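PDB 1ZJ8: probable ferredoxin-dependent nitrite reductase NirA from Mycobacterium tuberculosis, which catalyses the reduction of sulfite to sulfide, a step in sulfur assimilation, using electrons from ferredoxin, a siroheme and a [4Fe-4S] cluster. Local coordinates for residues C175-L180 / K218-I223; V203-G208 / E276-W281. All blocks are in the same frame, centred on the assembly; numbering follows the deposited sequence.

Contact 1: C175-L180 / K218-I223. With SRM (siroheme), chain E.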
ATOM      1  N   CYS A 175       2.668  14.908   1.219  1.00 44.43           N
ATOM      2  CA  CYS A 175       3.968  14.800   0.537  1.00 43.58           C
ATOM      3  C   CYS A 175       4.120  13.403  -0.092  1.00 42.78           C
ATOM      4  O   CYS A 175       3.297  12.528   0.156  1.00 43.10           O
ATOM      5  CB  CYS A 175       5.057  15.022   1.573  1.00 43.87           C
ATOM      6  SG  CYS A 175       4.731  14.078   3.069  1.00 45.43           S
ATOM      7  N   PRO A 176       5.154  13.188  -0.923  1.00 42.01           N
ATOM      8  CA  PRO A 176       5.306  11.876  -1.599  1.00 41.13           C
ATOM      9  C   PRO A 176       5.625  10.696  -0.684  1.00 40.18           C
ATOM     10  O   PRO A 176       6.593  10.727   0.099  1.00 39.80           O
ATOM     11  CB  PRO A 176       6.456  12.106  -2.599  1.00 41.04           C
ATOM     12  CG  PRO A 176       6.580  13.598  -2.726  1.00 42.09           C
ATOM     13  CD  PRO A 176       6.195  14.133  -1.360  1.00 42.55           C
ATOM     14  N   ARG A 177       4.803   9.658  -0.804  1.00 39.04           N
ATOM     15  CA  ARG A 177       4.964   8.444  -0.019  1.00 38.32           C
ATOM     16  C   ARG A 177       5.973   7.570  -0.736  1.00 37.24           C
ATOM     17  O   ARG A 177       6.485   7.964  -1.779  1.00 37.01           O
ATOM     18  CB  ARG A 177       3.613   7.726   0.120  1.00 39.02           C
ATOM     19  CG  ARG A 177       2.479   8.603   0.674  1.00 40.05           C
ATOM     20  CD  ARG A 177       2.913   9.228   2.000  1.00 42.31           C
ATOM     21  NE  ARG A 177       1.856   9.947   2.705  1.00 42.04           N
ATOM     22  CZ  ARG A 177       0.886   9.377   3.413  1.00 43.74           C
ATOM     23  NH1 ARG A 177       0.770   8.043   3.504  1.00 44.65           N
ATOM     24  NH2 ARG A 177      -0.004  10.157   4.014  1.00 44.49           N
ATOM     25  N   VAL A 178       6.254   6.390  -0.177  1.00 35.90           N
ATOM     26  CA  VAL A 178       7.048   5.366  -0.872  1.00 34.86           C
ATOM     27  C   VAL A 178       6.812   5.314  -2.386  1.00 33.71           C
ATOM     28  O   VAL A 178       5.686   5.318  -2.855  1.00 33.19           O
ATOM     29  CB  VAL A 178       6.736   3.919  -0.382  1.00 34.70           C
ATOM     30  CG1 VAL A 178       7.693   3.476   0.679  1.00 35.14           C
ATOM     31  CG2 VAL A 178       5.306   3.792   0.064  1.00 34.32           C
ATOM     32  N   VAL A 179       7.889   5.217  -3.139  1.00 32.50           N
ATOM     33  CA  VAL A 179       7.788   4.898  -4.536  1.00 31.93           C
ATOM     34  C   VAL A 179       7.787   3.379  -4.666  1.00 31.01           C
ATOM     35  O   VAL A 179       8.732   2.721  -4.222  1.00 30.22           O
ATOM     36  CB  VAL A 179       9.009   5.422  -5.314  1.00 32.17           C
ATOM     37  CG1 VAL A 179       8.833   5.142  -6.820  1.00 32.27           C
ATOM     38  CG2 VAL A 179       9.255   6.910  -5.030  1.00 31.83           C
ATOM     39  N   LEU A 180       6.745   2.826  -5.287  1.00 30.43           N
ATOM     40  CA  LEU A 180       6.668   1.370  -5.468  1.00 29.82           C
ATOM     41  C   LEU A 180       7.617   0.898  -6.592  1.00 29.08           C
ATOM     42  O   LEU A 180       7.895   1.635  -7.546  1.00 28.74           O
ATOM     43  CB  LEU A 180       5.222   0.928  -5.719  1.00 29.76           C
ATOM     44  CG  LEU A 180       4.119   1.426  -4.761  1.00 29.66           C
ATOM     45  CD1 LEU A 180       2.755   0.816  -5.139  1.00 29.38           C
ATOM     46  CD2 LEU A 180       4.449   1.126  -3.325  1.00 29.42           C
ATOM     47  N   LYS A 218      -1.487  13.620   0.424  1.00 40.03           N
ATOM     48  CA  LYS A 218      -0.583  12.504   0.161  1.00 38.87           C
ATOM     49  C   LYS A 218      -0.521  12.196  -1.341  1.00 37.78           C
ATOM     50  O   LYS A 218      -1.493  12.430  -2.080  1.00 37.29           O
ATOM     51  CB  LYS A 218      -0.999  11.262   0.973  1.00 38.86           C
ATOM     52  CG  LYS A 218      -2.334  10.637   0.594  1.00 39.00           C
ATOM     53  CD  LYS A 218      -2.534   9.263   1.234  1.00 39.35           C
ATOM     54  CE  LYS A 218      -3.301   9.321   2.560  1.00 39.65           C
ATOM     55  NZ  LYS A 218      -3.331   7.979   3.239  1.00 40.74           N
ATOM     56  N   TYR A 219       0.630  11.658  -1.754  1.00 36.62           N
ATOM     57  CA  TYR A 219       0.988  11.451  -3.161  1.00 35.95           C
ATOM     58  C   TYR A 219       1.732  10.130  -3.362  1.00 35.02           C
ATOM     59  O   TYR A 219       2.844   9.949  -2.878  1.00 35.11           O
ATOM     60  CB  TYR A 219       1.881  12.592  -3.605  1.00 35.99           C
ATOM     61  CG  TYR A 219       2.229  12.665  -5.076  1.00 35.94           C
ATOM     62  CD1 TYR A 219       1.333  13.171  -5.982  1.00 35.10           C
ATOM     63  CD2 TYR A 219       3.487  12.305  -5.534  1.00 35.54           C
ATOM     64  CE1 TYR A 219       1.658  13.290  -7.317  1.00 36.24           C
ATOM     65  CE2 TYR A 219       3.825  12.429  -6.868  1.00 36.24           C
ATOM     66  CZ  TYR A 219       2.903  12.931  -7.764  1.00 35.93           C
ATOM     67  OH  TYR A 219       3.206  13.073  -9.106  1.00 34.79           O
ATOM     68  N   LYS A 220       1.108   9.228  -4.105  1.00 34.15           N
ATOM     69  CA  LYS A 220       1.555   7.858  -4.229  1.00 33.43           C
ATOM     70  C   LYS A 220       2.081   7.578  -5.635  1.00 32.77           C
ATOM     71  O   LYS A 220       1.415   7.878  -6.645  1.00 32.24           O
ATOM     72  CB  LYS A 220       0.394   6.905  -3.905  1.00 33.26           C
ATOM     73  CG  LYS A 220       0.090   6.819  -2.433  1.00 33.60           C
ATOM     74  CD  LYS A 220      -1.175   6.020  -2.137  1.00 33.52           C
ATOM     75  CE  LYS A 220      -1.335   5.866  -0.616  1.00 34.53           C
ATOM     76  NZ  LYS A 220      -2.690   5.439  -0.154  1.00 34.25           N
ATOM     77  N   THR A 221       3.245   6.934  -5.677  1.00 31.64           N
ATOM     78  CA  THR A 221       3.952   6.702  -6.915  1.00 31.34           C
ATOM     79  C   THR A 221       4.319   5.216  -7.094  1.00 30.90           C
ATOM     80  O   THR A 221       4.725   4.528  -6.133  1.00 30.45           O
ATOM     81  CB  THR A 221       5.205   7.602  -6.977  1.00 31.51           C
ATOM     82  OG1 THR A 221       4.794   8.975  -7.006  1.00 32.41           O
ATOM     83  CG2 THR A 221       6.049   7.311  -8.203  1.00 31.56           C
ATOM     84  N   ALA A 222       4.190   4.744  -8.339  1.00 30.17           N
ATOM     85  CA  ALA A 222       4.602   3.406  -8.707  1.00 29.97           C
ATOM     86  C   ALA A 222       5.451   3.383  -9.997  1.00 29.73           C
ATOM     87  O   ALA A 222       5.053   3.948 -11.016  1.00 29.93           O
ATOM     88  CB  ALA A 222       3.387   2.559  -8.864  1.00 30.07           C
ATOM     89  N   ILE A 223       6.610   2.714  -9.949  1.00 29.45           N
ATOM     90  CA  ILE A 223       7.500   2.592 -11.118  1.00 29.25           C
ATOM     91  C   ILE A 223       8.023   1.153 -11.322  1.00 29.25           C
ATOM     92  O   ILE A 223       8.742   0.650 -10.458  1.00 29.48           O
ATOM     93  CB  ILE A 223       8.699   3.545 -10.981  1.00 29.04           C
ATOM     94  CG1 ILE A 223       8.225   5.003 -10.984  1.00 28.90           C
ATOM     95  CG2 ILE A 223       9.693   3.326 -12.119  1.00 29.41           C
ATOM     96  CD1 ILE A 223       9.307   5.984 -10.681  1.00 28.61           C
TER
HETATM   97 FE   SRM E 557      -3.452   4.041   4.368  1.00 36.68          FE
HETATM   98  CHA SRM E 557      -4.711   6.315   6.585  1.00 39.33           C
HETATM   99  CHB SRM E 557      -2.870   1.922   6.896  1.00 37.03           C
HETATM  100  CHC SRM E 557      -2.211   1.898   2.257  1.00 31.66           C
HETATM  101  CHD SRM E 557      -5.841   4.971   2.052  1.00 36.19           C
HETATM  102  NA  SRM E 557      -3.552   4.183   6.360  1.00 38.55           N
HETATM  103  C1A SRM E 557      -3.971   5.231   7.103  1.00 39.78           C
HETATM  104  C2A SRM E 557      -3.582   5.143   8.547  1.00 40.69           C
HETATM  105  CMA SRM E 557      -2.342   5.950   8.782  1.00 40.05           C
HETATM  106  CDA SRM E 557      -4.715   5.477   9.476  1.00 42.56           C
HETATM  107  CEA SRM E 557      -4.746   6.806  10.161  1.00 44.84           C
HETATM  108  O3A SRM E 557      -4.824   7.827   9.471  1.00 47.29           O
HETATM  109  O4A SRM E 557      -4.687   6.890  11.397  1.00 46.66           O
HETATM  110  C3A SRM E 557      -3.307   3.683   8.660  1.00 40.44           C
HETATM  111  CAA SRM E 557      -2.145   3.336   9.530  1.00 40.25           C
HETATM  112  CBA SRM E 557      -2.770   3.160  10.888  1.00 41.43           C
HETATM  113  CCA SRM E 557      -2.028   2.138  11.687  1.00 42.67           C
HETATM  114  O1A SRM E 557      -1.620   1.103  11.116  1.00 41.33           O
HETATM  115  O2A SRM E 557      -1.822   2.366  12.904  1.00 43.03           O
HETATM  116  C4A SRM E 557      -3.217   3.234   7.241  1.00 39.08           C
HETATM  117  NB  SRM E 557      -2.551   2.307   4.583  1.00 35.16           N
HETATM  118  C1B SRM E 557      -2.330   1.558   5.665  1.00 34.63           C
HETATM  119  C2B SRM E 557      -1.463   0.351   5.439  1.00 33.18           C
HETATM  120  CMB SRM E 557      -0.488   0.069   6.547  1.00 32.44           C
HETATM  121  CDB SRM E 557      -2.370  -0.826   5.304  1.00 33.03           C
HETATM  122  CEB SRM E 557      -1.758  -2.164   5.085  1.00 33.40           C
HETATM  123  O3B SRM E 557      -1.808  -3.073   5.941  1.00 33.18           O
HETATM  124  O4B SRM E 557      -1.182  -2.338   4.011  1.00 34.85           O
HETATM  125  C3B SRM E 557      -0.854   0.734   4.107  1.00 32.49           C
HETATM  126  CAB SRM E 557       0.392   1.559   4.301  1.00 32.29           C
HETATM  127  CBB SRM E 557       1.319   1.458   3.128  1.00 31.87           C
HETATM  128  CCB SRM E 557       2.427   2.463   3.253  1.00 31.13           C
HETATM  129  O1B SRM E 557       3.551   2.120   3.611  1.00 31.81           O
HETATM  130  O2B SRM E 557       2.248   3.644   2.974  1.00 33.57           O
HETATM  131  C4B SRM E 557      -1.901   1.689   3.602  1.00 33.82           C
HETATM  132  NC  SRM E 557      -3.996   3.463   2.607  1.00 33.63           N
HETATM  133  C1C SRM E 557      -3.253   2.687   1.791  1.00 31.18           C
HETATM  134  C2C SRM E 557      -3.844   2.449   0.558  1.00 32.91           C
HETATM  135  CDC SRM E 557      -3.483   1.457  -0.497  1.00 33.13           C
HETATM  136  CEC SRM E 557      -2.477   1.770  -1.535  1.00 32.44           C
HETATM  137  O3C SRM E 557      -1.777   2.804  -1.439  1.00 31.81           O
HETATM  138  O4C SRM E 557      -2.404   0.962  -2.472  1.00 32.69           O
HETATM  139  C3C SRM E 557      -4.905   3.304   0.559  1.00 33.32           C
HETATM  140  CAC SRM E 557      -5.795   3.354  -0.640  1.00 33.48           C
HETATM  141  CBC SRM E 557      -5.297   3.952  -1.938  1.00 32.83           C
HETATM  142  CCC SRM E 557      -5.383   5.465  -1.844  1.00 32.31           C
HETATM  143  O1C SRM E 557      -4.598   6.106  -1.095  1.00 28.39           O
HETATM  144  O2C SRM E 557      -6.281   6.025  -2.525  1.00 31.62           O
HETATM  145  C4C SRM E 557      -4.940   3.951   1.767  1.00 34.77           C
HETATM  146  ND  SRM E 557      -4.737   5.597   4.208  1.00 37.36           N
HETATM  147  C1D SRM E 557      -5.708   5.641   3.282  1.00 37.00           C
HETATM  148  C2D SRM E 557      -6.714   6.523   3.718  1.00 38.32           C
HETATM  149  CAD SRM E 557      -7.598   7.298   2.757  1.00 37.48           C
HETATM  150  CBD SRM E 557      -7.165   8.667   2.330  1.00 39.18           C
HETATM  151  CCD SRM E 557      -7.890   9.470   1.289  1.00 40.36           C
HETATM  152  O1D SRM E 557      -7.270   9.712   0.230  1.00 41.96           O
HETATM  153  O2D SRM E 557      -9.069   9.877   1.477  1.00 37.19           O
HETATM  154  C3D SRM E 557      -6.305   7.009   4.948  1.00 37.58           C
HETATM  155  CDD SRM E 557      -6.799   8.279   5.586  1.00 38.97           C
HETATM  156  CED SRM E 557      -6.339   9.653   5.150  1.00 39.54           C
HETATM  157  O3D SRM E 557      -5.363   9.799   4.414  1.00 39.68           O
HETATM  158  O4D SRM E 557      -6.933  10.675   5.522  1.00 38.84           O
HETATM  159  C4D SRM E 557      -5.080   6.430   5.237  1.00 38.45           C
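Val179 and Thr221 lie side by side and point the same way, with the methyls Val179 CG1 and Thr221 CG2 3.8 Å apart. CG1 is the Val179 branch anti to the backbone N (chi1 -177°), and that same methyl also meets Ile223 CD1. Farther back along this face, Pro176 CB comes up to the edge of the Tyr219 ring, near its plane. Leu180 and Ala222 pack on the other face of the sheet through their CB atoms, 4.0 Å apart. Between the faces the two strands run parallel, their axes 17° apart. Arg177 N donates to Tyr219 O at 2.9 Å in a nearly straight bond. Leu180 N reaches Thr221 O at 2.8 Å, and Leu180 O in turn accepts Ile223 N. Toward the beginning of the strands the pairing weakens: the bond from Tyr219 N to Cys175 O is weak.

The polar edge faces the siroheme. Arg177, bent at chi2, lays one face of its guanidinium over the aliphatic chain of Lys218, where NH2 lies 3.4 Å from Lys218 CB, and its NE is held by Gly173 O. Lys220 is extended beyond CG and runs out to the siroheme carboxylates, which probably offset the positive charge gathered here, although the modelled position of its NZ is doubtful. Strands 176-181 and 219-224 are neighbouring parallel strands of a beta-alpha-beta unit connected through helix 196-206, and the segment 218-223 brings Lys218 and Lys220 into the siroheme pocket of this sulfite reductase.

Contact 2: V203-G208 / E276-W281; sequences VRRYIG and EVPEVW
Arg205 and Pro278 mark where the two backbones come nearest, yet their CA atoms are still 8.4 Å apart, so the segments meet through side chains reaching across, one of them to a backbone carbonyl, and no hydrogen bond passes between them. Residues 203-208 run from the end of helix 196-206 into a loop. Residues 276-281 form the first turn of helix 277-291, where Val280 N and Trp281 N bond back to Glu276 O and Val277 O.

Tyr206 reaches across to two partners. The CD2 side of its ring approaches Trp281 CZ3 at 3.7 Å, and CB touches the same indole carbon. The tyrosine ring and the six-membered ring of Trp281 are tilted by 29°, but they are slid well apart, with centroids 5.5 Å from each other, and barely overlap. Trp281 CG is anti to the backbone N (chi1 -180°), which carries the indole out from its helix to pass Tyr206 in the opposite direction. At the far end of the phenol, CE2 and OH both sit 3.5 Å from Pro278 O. Arg205 bends at chi2 and chi3 and folds back on its neighbour: its CB lies over the centre of the Tyr206 ring, while NE and NH2 make weak bonds to the phenol OH. The guanidinium then crosses Pro278, with NH2 3.5 Å from CB, and NH1 forms a salt bridge with Glu201.

Deeper in, Trp281 lies between Ile202 of helix 196-206 and the sheet, touching Pro176 on strand 176-181 and Val236 and Phe238 on strand 236-243. Helices 196-206 and 277-291 are thus neighbours on the same side of the mixed sheet.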
ATOM      1  N   VAL A 203      14.336   9.574  -5.111  1.00 36.61           N
ATOM      2  CA  VAL A 203      14.551   9.649  -3.683  1.00 37.20           C
ATOM      3  C   VAL A 203      15.676  10.640  -3.382  1.00 37.76           C
ATOM      4  O   VAL A 203      15.534  11.485  -2.493  1.00 37.52           O
ATOM      5  CB  VAL A 203      14.814   8.250  -3.086  1.00 36.93           C
ATOM      6  CG1 VAL A 203      15.417   8.346  -1.692  1.00 36.65           C
ATOM      7  CG2 VAL A 203      13.511   7.434  -3.062  1.00 36.19           C
ATOM      8  N   ARG A 204      16.770  10.558  -4.143  1.00 38.79           N
ATOM      9  CA  ARG A 204      17.956  11.379  -3.886  1.00 39.50           C
ATOM     10  C   ARG A 204      17.745  12.860  -4.202  1.00 40.52           C
ATOM     11  O   ARG A 204      18.164  13.732  -3.444  1.00 40.78           O
ATOM     12  CB  ARG A 204      19.118  10.861  -4.702  1.00 39.27           C
ATOM     13  CG  ARG A 204      20.438  11.466  -4.306  1.00 39.24           C
ATOM     14  CD  ARG A 204      21.564  10.931  -5.158  1.00 39.43           C
ATOM     15  NE  ARG A 204      21.421  11.358  -6.553  1.00 40.57           N
ATOM     16  CZ  ARG A 204      21.739  12.566  -7.038  1.00 40.36           C
ATOM     17  NH1 ARG A 204      22.226  13.534  -6.257  1.00 38.93           N
ATOM     18  NH2 ARG A 204      21.564  12.808  -8.333  1.00 41.37           N
ATOM     19  N   ARG A 205      17.088  13.144  -5.317  1.00 41.57           N
ATOM     20  CA  ARG A 205      16.859  14.529  -5.710  1.00 42.49           C
ATOM     21  C   ARG A 205      15.773  15.191  -4.861  1.00 43.09           C
ATOM     22  O   ARG A 205      16.004  16.265  -4.330  1.00 43.65           O
ATOM     23  CB  ARG A 205      16.520  14.660  -7.211  1.00 42.83           C
ATOM     24  CG  ARG A 205      17.472  13.871  -8.137  1.00 44.63           C
ATOM     25  CD  ARG A 205      18.145  14.719  -9.218  1.00 47.36           C
ATOM     26  NE  ARG A 205      17.273  14.930 -10.377  1.00 49.44           N
ATOM     27  CZ  ARG A 205      17.209  14.145 -11.455  1.00 49.75           C
ATOM     28  NH1 ARG A 205      17.959  13.049 -11.564  1.00 49.83           N
ATOM     29  NH2 ARG A 205      16.373  14.464 -12.437  1.00 49.54           N
ATOM     30  N   TYR A 206      14.619  14.547  -4.703  1.00 43.69           N
ATOM     31  CA  TYR A 206      13.397  15.241  -4.251  1.00 44.46           C
ATOM     32  C   TYR A 206      12.951  14.944  -2.812  1.00 45.26           C
ATOM     33  O   TYR A 206      12.472  15.841  -2.102  1.00 45.72           O
ATOM     34  CB  TYR A 206      12.249  14.967  -5.253  1.00 44.49           C
ATOM     35  CG  TYR A 206      12.694  15.192  -6.693  1.00 44.54           C
ATOM     36  CD1 TYR A 206      13.035  16.471  -7.146  1.00 43.93           C
ATOM     37  CD2 TYR A 206      12.840  14.117  -7.582  1.00 44.33           C
ATOM     38  CE1 TYR A 206      13.486  16.683  -8.452  1.00 44.03           C
ATOM     39  CE2 TYR A 206      13.281  14.318  -8.907  1.00 44.08           C
ATOM     40  CZ  TYR A 206      13.603  15.605  -9.326  1.00 44.59           C
ATOM     41  OH  TYR A 206      14.036  15.820 -10.612  1.00 44.76           O
ATOM     42  N   ILE A 207      13.125  13.705  -2.372  1.00 46.27           N
ATOM     43  CA  ILE A 207      12.653  13.283  -1.058  1.00 46.78           C
ATOM     44  C   ILE A 207      13.474  13.927   0.031  1.00 47.36           C
ATOM     45  O   ILE A 207      14.688  13.863   0.010  1.00 46.99           O
ATOM     46  CB  ILE A 207      12.665  11.720  -0.917  1.00 47.04           C
ATOM     47  CG1 ILE A 207      11.614  11.112  -1.862  1.00 46.82           C
ATOM     48  CG2 ILE A 207      12.425  11.251   0.544  1.00 46.69           C
ATOM     49  CD1 ILE A 207      10.241  11.766  -1.786  1.00 46.44           C
ATOM     50  N   GLY A 208      12.770  14.553   0.975  1.00 48.70           N
ATOM     51  CA  GLY A 208      13.373  15.198   2.142  1.00 49.40           C
ATOM     52  C   GLY A 208      13.626  16.683   1.950  1.00 50.29           C
ATOM     53  O   GLY A 208      14.115  17.333   2.862  1.00 50.45           O
ATOM     54  N   GLU A 276      14.674  10.267 -18.433  1.00 33.60           N
ATOM     55  CA  GLU A 276      13.812  11.433 -18.261  1.00 33.69           C
ATOM     56  C   GLU A 276      12.730  11.218 -17.177  1.00 33.59           C
ATOM     57  O   GLU A 276      11.948  12.139 -16.896  1.00 33.43           O
ATOM     58  CB  GLU A 276      13.144  11.788 -19.614  1.00 34.11           C
ATOM     59  CG  GLU A 276      13.991  12.639 -20.619  1.00 34.16           C
ATOM     60  CD  GLU A 276      13.489  12.588 -22.104  1.00 34.44           C
ATOM     61  OE1 GLU A 276      12.290  12.318 -22.390  1.00 34.28           O
ATOM     62  OE2 GLU A 276      14.331  12.818 -23.005  1.00 36.11           O
ATOM     63  N   VAL A 277      12.706  10.036 -16.548  1.00 33.39           N
ATOM     64  CA  VAL A 277      11.637   9.669 -15.611  1.00 33.53           C
ATOM     65  C   VAL A 277      11.617  10.551 -14.363  1.00 33.62           C
ATOM     66  O   VAL A 277      10.564  11.101 -14.029  1.00 33.76           O
ATOM     67  CB  VAL A 277      11.634   8.129 -15.255  1.00 33.34           C
ATOM     68  CG1 VAL A 277      10.604   7.790 -14.165  1.00 32.98           C
ATOM     69  CG2 VAL A 277      11.348   7.291 -16.497  1.00 33.33           C
ATOM     70  N   PRO A 278      12.755  10.684 -13.662  1.00 33.97           N
ATOM     71  CA  PRO A 278      12.811  11.594 -12.500  1.00 34.56           C
ATOM     72  C   PRO A 278      12.317  13.027 -12.801  1.00 35.11           C
ATOM     73  O   PRO A 278      11.629  13.658 -11.972  1.00 35.18           O
ATOM     74  CB  PRO A 278      14.307  11.594 -12.139  1.00 34.55           C
ATOM     75  CG  PRO A 278      14.822  10.285 -12.607  1.00 34.03           C
ATOM     76  CD  PRO A 278      14.029   9.967 -13.858  1.00 33.98           C
ATOM     77  N   GLU A 279      12.679  13.507 -13.988  1.00 35.66           N
ATOM     78  CA  GLU A 279      12.331  14.846 -14.483  1.00 36.33           C
ATOM     79  C   GLU A 279      10.795  15.001 -14.640  1.00 36.39           C
ATOM     80  O   GLU A 279      10.156  15.947 -14.161  1.00 36.43           O
ATOM     81  CB  GLU A 279      12.989  14.996 -15.861  1.00 36.65           C
ATOM     82  CG  GLU A 279      13.648  16.296 -16.173  1.00 37.34           C
ATOM     83  CD  GLU A 279      14.146  16.326 -17.633  1.00 38.37           C
ATOM     84  OE1 GLU A 279      13.385  15.925 -18.558  1.00 40.44           O
ATOM     85  OE2 GLU A 279      15.302  16.769 -17.858  1.00 43.50           O
ATOM     86  N   VAL A 280      10.224  14.038 -15.342  1.00 36.46           N
ATOM     87  CA  VAL A 280       8.813  14.041 -15.646  1.00 36.25           C
ATOM     88  C   VAL A 280       8.026  13.848 -14.356  1.00 36.46           C
ATOM     89  O   VAL A 280       6.966  14.466 -14.168  1.00 36.39           O
ATOM     90  CB  VAL A 280       8.490  12.922 -16.640  1.00 35.92           C
ATOM     91  CG1 VAL A 280       6.982  12.771 -16.815  1.00 36.36           C
ATOM     92  CG2 VAL A 280       9.188  13.185 -17.979  1.00 35.32           C
ATOM     93  N   TRP A 281       8.546  12.987 -13.473  1.00 36.45           N
ATOM     94  CA  TRP A 281       7.922  12.751 -12.175  1.00 36.41           C
ATOM     95  C   TRP A 281       7.813  14.076 -11.434  1.00 36.61           C
ATOM     96  O   TRP A 281       6.757  14.398 -10.874  1.00 36.72           O
ATOM     97  CB  TRP A 281       8.732  11.745 -11.360  1.00 36.12           C
ATOM     98  CG  TRP A 281       8.152  11.446 -10.019  1.00 36.23           C
ATOM     99  CD1 TRP A 281       7.292  10.432  -9.702  1.00 36.17           C
ATOM    100  CD2 TRP A 281       8.387  12.168  -8.803  1.00 36.41           C
ATOM    101  NE1 TRP A 281       6.975  10.479  -8.363  1.00 36.32           N
ATOM    102  CE2 TRP A 281       7.638  11.533  -7.786  1.00 36.49           C
ATOM    103  CE3 TRP A 281       9.143  13.297  -8.475  1.00 36.16           C
ATOM    104  CZ2 TRP A 281       7.642  11.977  -6.462  1.00 35.86           C
ATOM    105  CZ3 TRP A 281       9.147  13.730  -7.152  1.00 36.47           C
ATOM    106  CH2 TRP A 281       8.402  13.067  -6.163  1.00 35.67           C
TER

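Overall arrangement
Contact 1 is wholly buried, whereas contact 2 lies farther out, partly exposed, with its centre about 11 Å away. Backbone hydrogen bonds hold the strand pair of 175-180 and 218-223 together; 203-208 and 276-281 meet mainly through an arginine, a proline and two aromatic rings, with no hydrogen bond between them. Helix 196-206 of contact 2 connects the two strands of contact 1 along the chain. Trp281 joins the contacts in space: its NE1 makes a probable hydrogen bond to Thr221 OG1, and its ring packs against Tyr219. One face of the sheet receives the helices, while the lysines of contact 1 reach the siroheme, about 14 Å from Trp281 at nearest approach of its side chain.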